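Local coordinates for possible substrate binding protein of ABC transporter system (Rhodopseudomonas palustris, PDB 3N0X), which probably captures a branched-chain amino acid or a related small substrate and delivers it to an ABC transporter for uptake, at residues A[67-71]-A[72-76]; A[306-309]-A[310-313]. All coordinates share one frame; numbering follows the deposited sequence. Where two conformers were deposited one is given.

Contact 1 of 2, residues A[67-71]-A[72-76]; sequences EAYQD and DGADI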
loop_
_atom_site.group_PDB
_atom_site.type_symbol
_atom_site.label_atom_id
_atom_site.label_comp_id
_atom_site.label_asym_id
_atom_site.label_seq_id
_atom_site.Cartn_x
_atom_site.Cartn_y
_atom_site.Cartn_z
ATOM N N GLU A 67 21.993 -14.165 -1.735
ATOM C CA GLU A 67 23.251 -13.704 -1.164
ATOM C C GLU A 67 23.081 -13.188 0.270
ATOM O O GLU A 67 23.920 -13.429 1.149
ATOM C CB GLU A 67 23.861 -12.611 -2.047
ATOM C CG GLU A 67 25.236 -12.171 -1.575
ATOM C CD GLU A 67 25.908 -11.211 -2.546
ATOM O OE1 GLU A 67 25.598 -9.999 -2.497
ATOM O OE2 GLU A 67 26.770 -11.675 -3.328
ATOM N N ALA A 68 21.982 -12.494 0.522
ATOM C CA ALA A 68 21.705 -11.989 1.859
ATOM C C ALA A 68 21.581 -13.096 2.875
ATOM O O ALA A 68 22.136 -13.002 3.960
ATOM C CB ALA A 68 20.443 -11.118 1.856
ATOM N N TYR A 69 20.813 -14.120 2.544
ATOM C CA TYR A 69 20.619 -15.237 3.435
ATOM C C TYR A 69 21.849 -16.122 3.597
ATOM O O TYR A 69 22.115 -16.633 4.684
ATOM C CB TYR A 69 19.474 -16.092 2.929
ATOM C CG TYR A 69 18.082 -15.477 3.022
ATOM C CD1 TYR A 69 17.670 -14.716 4.141
ATOM C CD2 TYR A 69 17.139 -15.724 2.024
ATOM C CE1 TYR A 69 16.371 -14.213 4.204
ATOM C CE2 TYR A 69 15.874 -15.241 2.080
ATOM C CZ TYR A 69 15.474 -14.483 3.161
ATOM O OH TYR A 69 14.189 -14.007 3.191
ATOM N N GLN A 70 22.562 -16.334 2.503
ATOM C CA GLN A 70 23.651 -17.321 2.480
ATOM C C GLN A 70 25.076 -16.830 2.731
ATOM O O GLN A 70 25.899 -17.595 3.229
ATOM C CB GLN A 70 23.731 -17.961 1.101
ATOM C CG GLN A 70 22.512 -18.846 0.814
ATOM C CD GLN A 70 22.357 -19.215 -0.644
ATOM O OE1 GLN A 70 23.265 -19.017 -1.444
ATOM N NE2 GLN A 70 21.194 -19.752 -0.997
ATOM N N ASP A 71 25.404 -15.631 2.263
ATOM C CA ASP A 71 26.735 -15.054 2.444
ATOM C C ASP A 71 26.726 -14.074 3.617
ATOM O O ASP A 71 27.626 -14.091 4.470
ATOM C CB ASP A 71 27.200 -14.300 1.198
ATOM C CG ASP A 71 27.498 -15.220 0.036
ATOM O OD1 ASP A 71 26.725 -16.187 -0.176
ATOM O OD2 ASP A 71 28.513 -14.994 -0.657
ATOM N N ASP A 72 25.709 -13.217 3.664
ATOM C CA ASP A 72 25.626 -12.210 4.726
ATOM C C ASP A 72 25.063 -12.785 6.005
ATOM O O ASP A 72 25.125 -12.139 7.041
ATOM C CB ASP A 72 24.781 -11.019 4.259
ATOM C CG ASP A 72 25.355 -10.335 3.035
ATOM O OD1 ASP A 72 26.560 -10.058 3.053
ATOM O OD2 ASP A 72 24.640 -10.084 2.045
ATOM N N GLY A 73 24.465 -13.966 5.951
ATOM C CA GLY A 73 23.888 -14.577 7.143
ATOM C C GLY A 73 22.700 -13.793 7.708
ATOM O O GLY A 73 22.420 -13.860 8.920
ATOM N N ALA A 74 21.974 -13.077 6.848
ATOM C CA ALA A 74 20.790 -12.353 7.330
ATOM C C ALA A 74 19.804 -13.279 8.023
ATOM O O ALA A 74 19.528 -14.401 7.565
ATOM C CB ALA A 74 20.120 -11.619 6.161
ATOM N N ASP A 75 19.283 -12.836 9.162
ATOM C CA ASP A 75 18.302 -13.592 9.903
ATOM C C ASP A 75 16.910 -13.485 9.288
ATOM O O ASP A 75 16.071 -14.356 9.491
ATOM C CB ASP A 75 18.289 -13.117 11.363
ATOM C CG ASP A 75 19.666 -13.312 12.045
ATOM O OD1 ASP A 75 20.212 -14.435 11.939
ATOM O OD2 ASP A 75 20.216 -12.358 12.636
ATOM N N ILE A 76 16.668 -12.390 8.577
ATOM C CA ILE A 76 15.360 -12.065 8.043
ATOM C C ILE A 76 15.593 -11.002 6.979
ATOM O O ILE A 76 16.611 -10.304 7.000
ATOM C CB ILE A 76 14.419 -11.584 9.189
ATOM C CG1 ILE A 76 12.966 -11.473 8.709
ATOM C CG2 ILE A 76 14.918 -10.296 9.810
ATOM C CD1 ILE A 76 11.940 -11.543 9.853
#
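Asp72 and Ala74 both fold back onto the last turn of helix 58-70, within a beta-alpha-beta crossover that connects strand 45-53 to strand 76-79. At this C-terminal end Gly73, with positive phi, is the first residue to leave helical geometry. Two backbone bonds tie the turn down. The N-H of Asp72 reaches five residues back, as in a pi-turn, with its N 3.1 Å from Glu67 O; that carbonyl also receives Asp71 N at 2.9 Å and is thus gripped twice. The side chain of Asp72 lies against the same turn, its CB 3.3 Å from Ala68 O. With CG anti to its own carbonyl carbon (chi1 -60°), the carboxylate swings back along the helix, where OD2 comes within 3.5 Å of Ala68 CA. There, together with Glu67 OE1, it forms a salt bridge to Lys52, which probably offsets the mutual repulsion of the two acids. An alanine here would probably leave Lys52 with one carboxylate fewer and uncover the flank of Ala68. Tyr69 reaches strand 100-102 and helix 83-96: its ring presents the CD1 edge to Ala74 O at 3.9 Å, while its hydroxyl hydrogen-bonds to Ile99 O. Ala74 N donates to Ala68 O at 2.9 Å, tilted 24° from the carbonyl plane, and Ala74 CB rests 3.3 Å from that same oxygen.

Contact 2 of 2, residues A[306-309]-A[310-313]; sequences DTEK and LIAA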
loop_
_atom_site.group_PDB
_atom_site.type_symbol
_atom_site.label_atom_id
_atom_site.label_comp_id
_atom_site.label_asym_id
_atom_site.label_seq_id
_atom_site.Cartn_x
_atom_site.Cartn_y
_atom_site.Cartn_z
ATOM N N ASP A 306 15.450 -18.018 15.183
ATOM C CA ASP A 306 15.115 -19.296 14.536
ATOM C C ASP A 306 13.850 -19.087 13.678
ATOM O O ASP A 306 12.860 -18.550 14.166
ATOM C CB ASP A 306 14.829 -20.361 15.590
ATOM C CG ASP A 306 14.321 -21.640 14.996
ATOM O OD1 ASP A 306 15.131 -22.390 14.419
ATOM O OD2 ASP A 306 13.103 -21.932 15.105
ATOM N N THR A 307 13.902 -19.512 12.418
ATOM C CA THR A 307 12.785 -19.265 11.517
ATOM C C THR A 307 11.474 -19.881 12.008
ATOM O O THR A 307 10.456 -19.230 11.982
ATOM C CB THR A 307 13.107 -19.719 10.108
ATOM O OG1 THR A 307 14.229 -18.960 9.628
ATOM C CG2 THR A 307 11.911 -19.521 9.173
ATOM N N GLU A 308 11.475 -21.136 12.459
ATOM C CA GLU A 308 10.201 -21.715 12.899
ATOM C C GLU A 308 9.622 -20.956 14.098
ATOM O O GLU A 308 8.421 -20.738 14.163
ATOM C CB GLU A 308 10.321 -23.224 13.213
ATOM C CG GLU A 308 10.521 -24.115 11.985
ATOM C CD GLU A 308 9.404 -23.964 10.983
ATOM O OE1 GLU A 308 8.211 -24.147 11.364
ATOM O OE2 GLU A 308 9.718 -23.667 9.817
ATOM N N LYS A 309 10.480 -20.479 15.002
ATOM C CA LYS A 309 10.006 -19.697 16.152
ATOM C C LYS A 309 9.435 -18.345 15.711
ATOM O O LYS A 309 8.419 -17.873 16.273
ATOM C CB LYS A 309 11.114 -19.521 17.208
ATOM C CG LYS A 309 11.464 -20.815 17.958
ATOM C CD LYS A 309 12.589 -20.564 18.968
ATOM C CE LYS A 309 12.866 -21.804 19.820
ATOM N NZ LYS A 309 14.067 -21.650 20.642
ATOM N N LEU A 310 10.056 -17.753 14.696
ATOM C CA LEU A 310 9.588 -16.477 14.153
ATOM C C LEU A 310 8.232 -16.638 13.461
ATOM O O LEU A 310 7.331 -15.819 13.683
ATOM C CB LEU A 310 10.609 -15.859 13.200
ATOM C CG LEU A 310 11.844 -15.265 13.897
ATOM C CD1 LEU A 310 12.891 -14.842 12.837
ATOM C CD2 LEU A 310 11.426 -14.132 14.825
ATOM N N ILE A 311 8.059 -17.684 12.646
ATOM C CA ILE A 311 6.766 -17.923 11.988
ATOM C C ILE A 311 5.663 -18.069 13.038
ATOM O O ILE A 311 4.591 -17.491 12.895
ATOM C CB ILE A 311 6.799 -19.178 11.042
ATOM C CG1 ILE A 311 7.753 -18.927 9.876
ATOM C CG2 ILE A 311 5.377 -19.529 10.519
ATOM C CD1 ILE A 311 7.963 -20.159 8.946
ATOM N N ALA A 312 5.929 -18.871 14.075
ATOM C CA ALA A 312 4.949 -19.132 15.125
ATOM C C ALA A 312 4.617 -17.865 15.883
ATOM O O ALA A 312 3.454 -17.644 16.270
ATOM C CB ALA A 312 5.448 -20.245 16.106
ATOM N N ALA A 313 5.639 -17.049 16.123
ATOM C CA ALA A 313 5.450 -15.780 16.826
ATOM C C ALA A 313 4.657 -14.772 15.969
ATOM O O ALA A 313 3.764 -14.075 16.500
ATOM C CB ALA A 313 6.817 -15.185 17.216
#
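Thr307 and Ile311, one turn apart in the first coils of helix 307-314, cross obliquely, with the methyl CG2 of the threonine 4.0 Å from the CD1 end of the isoleucine. In Ile311, CG1 is anti to the carbonyl carbon (chi1 -65°), and an extended chi2 carries CD1 back over the preceding turn. Glu308 runs alongside Ile311 and points the same way; its chain bends at chi2, bringing OE2, which is salt-bridged to Arg117, to 4.0 Å from that same CD1. Leu310 leaves the helix on a different face, its CG 3.4 Å from Asp306 O, which also accepts Leu310 N at 3.0 Å. The start of this short helix is a compact example of N-capping. Asp306 stands at the N-cap, and its OD2 accepts Lys309 N at 3.0 Å, on the anti side and 25° out of the carboxylate plane, occupying an N-H of the first turn, where no earlier turn supplies a carbonyl. Beyond the cap the regular bonding takes over, as in Ile311 N to Thr307 O at 2.9 Å. Thr307 OG1 is bonded to Lys97 O, just after helix 83-96, and Ile311 touches Arg117 ahead of strand 119-121. On another face, Leu310 packs on Ala298 and Ala302, and Ala313 on Ala302, seating the helix against helix 283-302.

Overall arrangement
Both contacts are partly buried helix ends, and together they illustrate two different ways of finishing a helix end. Contact 1 ends a helix with backbone carbonyls as acceptors and a positive-phi glycine, whereas contact 2 begins one with a side-chain carboxylate as acceptor. Their centres lie about 17 Å apart and their nearest atoms about 5 Å, without touching. The loop between helix 83-96 and strand 100-102 serves both: Tyr69 and Ile76 meet Ile99 from contact 1, Leu310 from contact 2. Contact 1 leads directly into the sheet, beside strand 5-11, and its Asp75 touches Thr305, the residue just before contact 2. Paired acids round Lys52 mark the first contact, apolar side chains and a capping carboxylate the second.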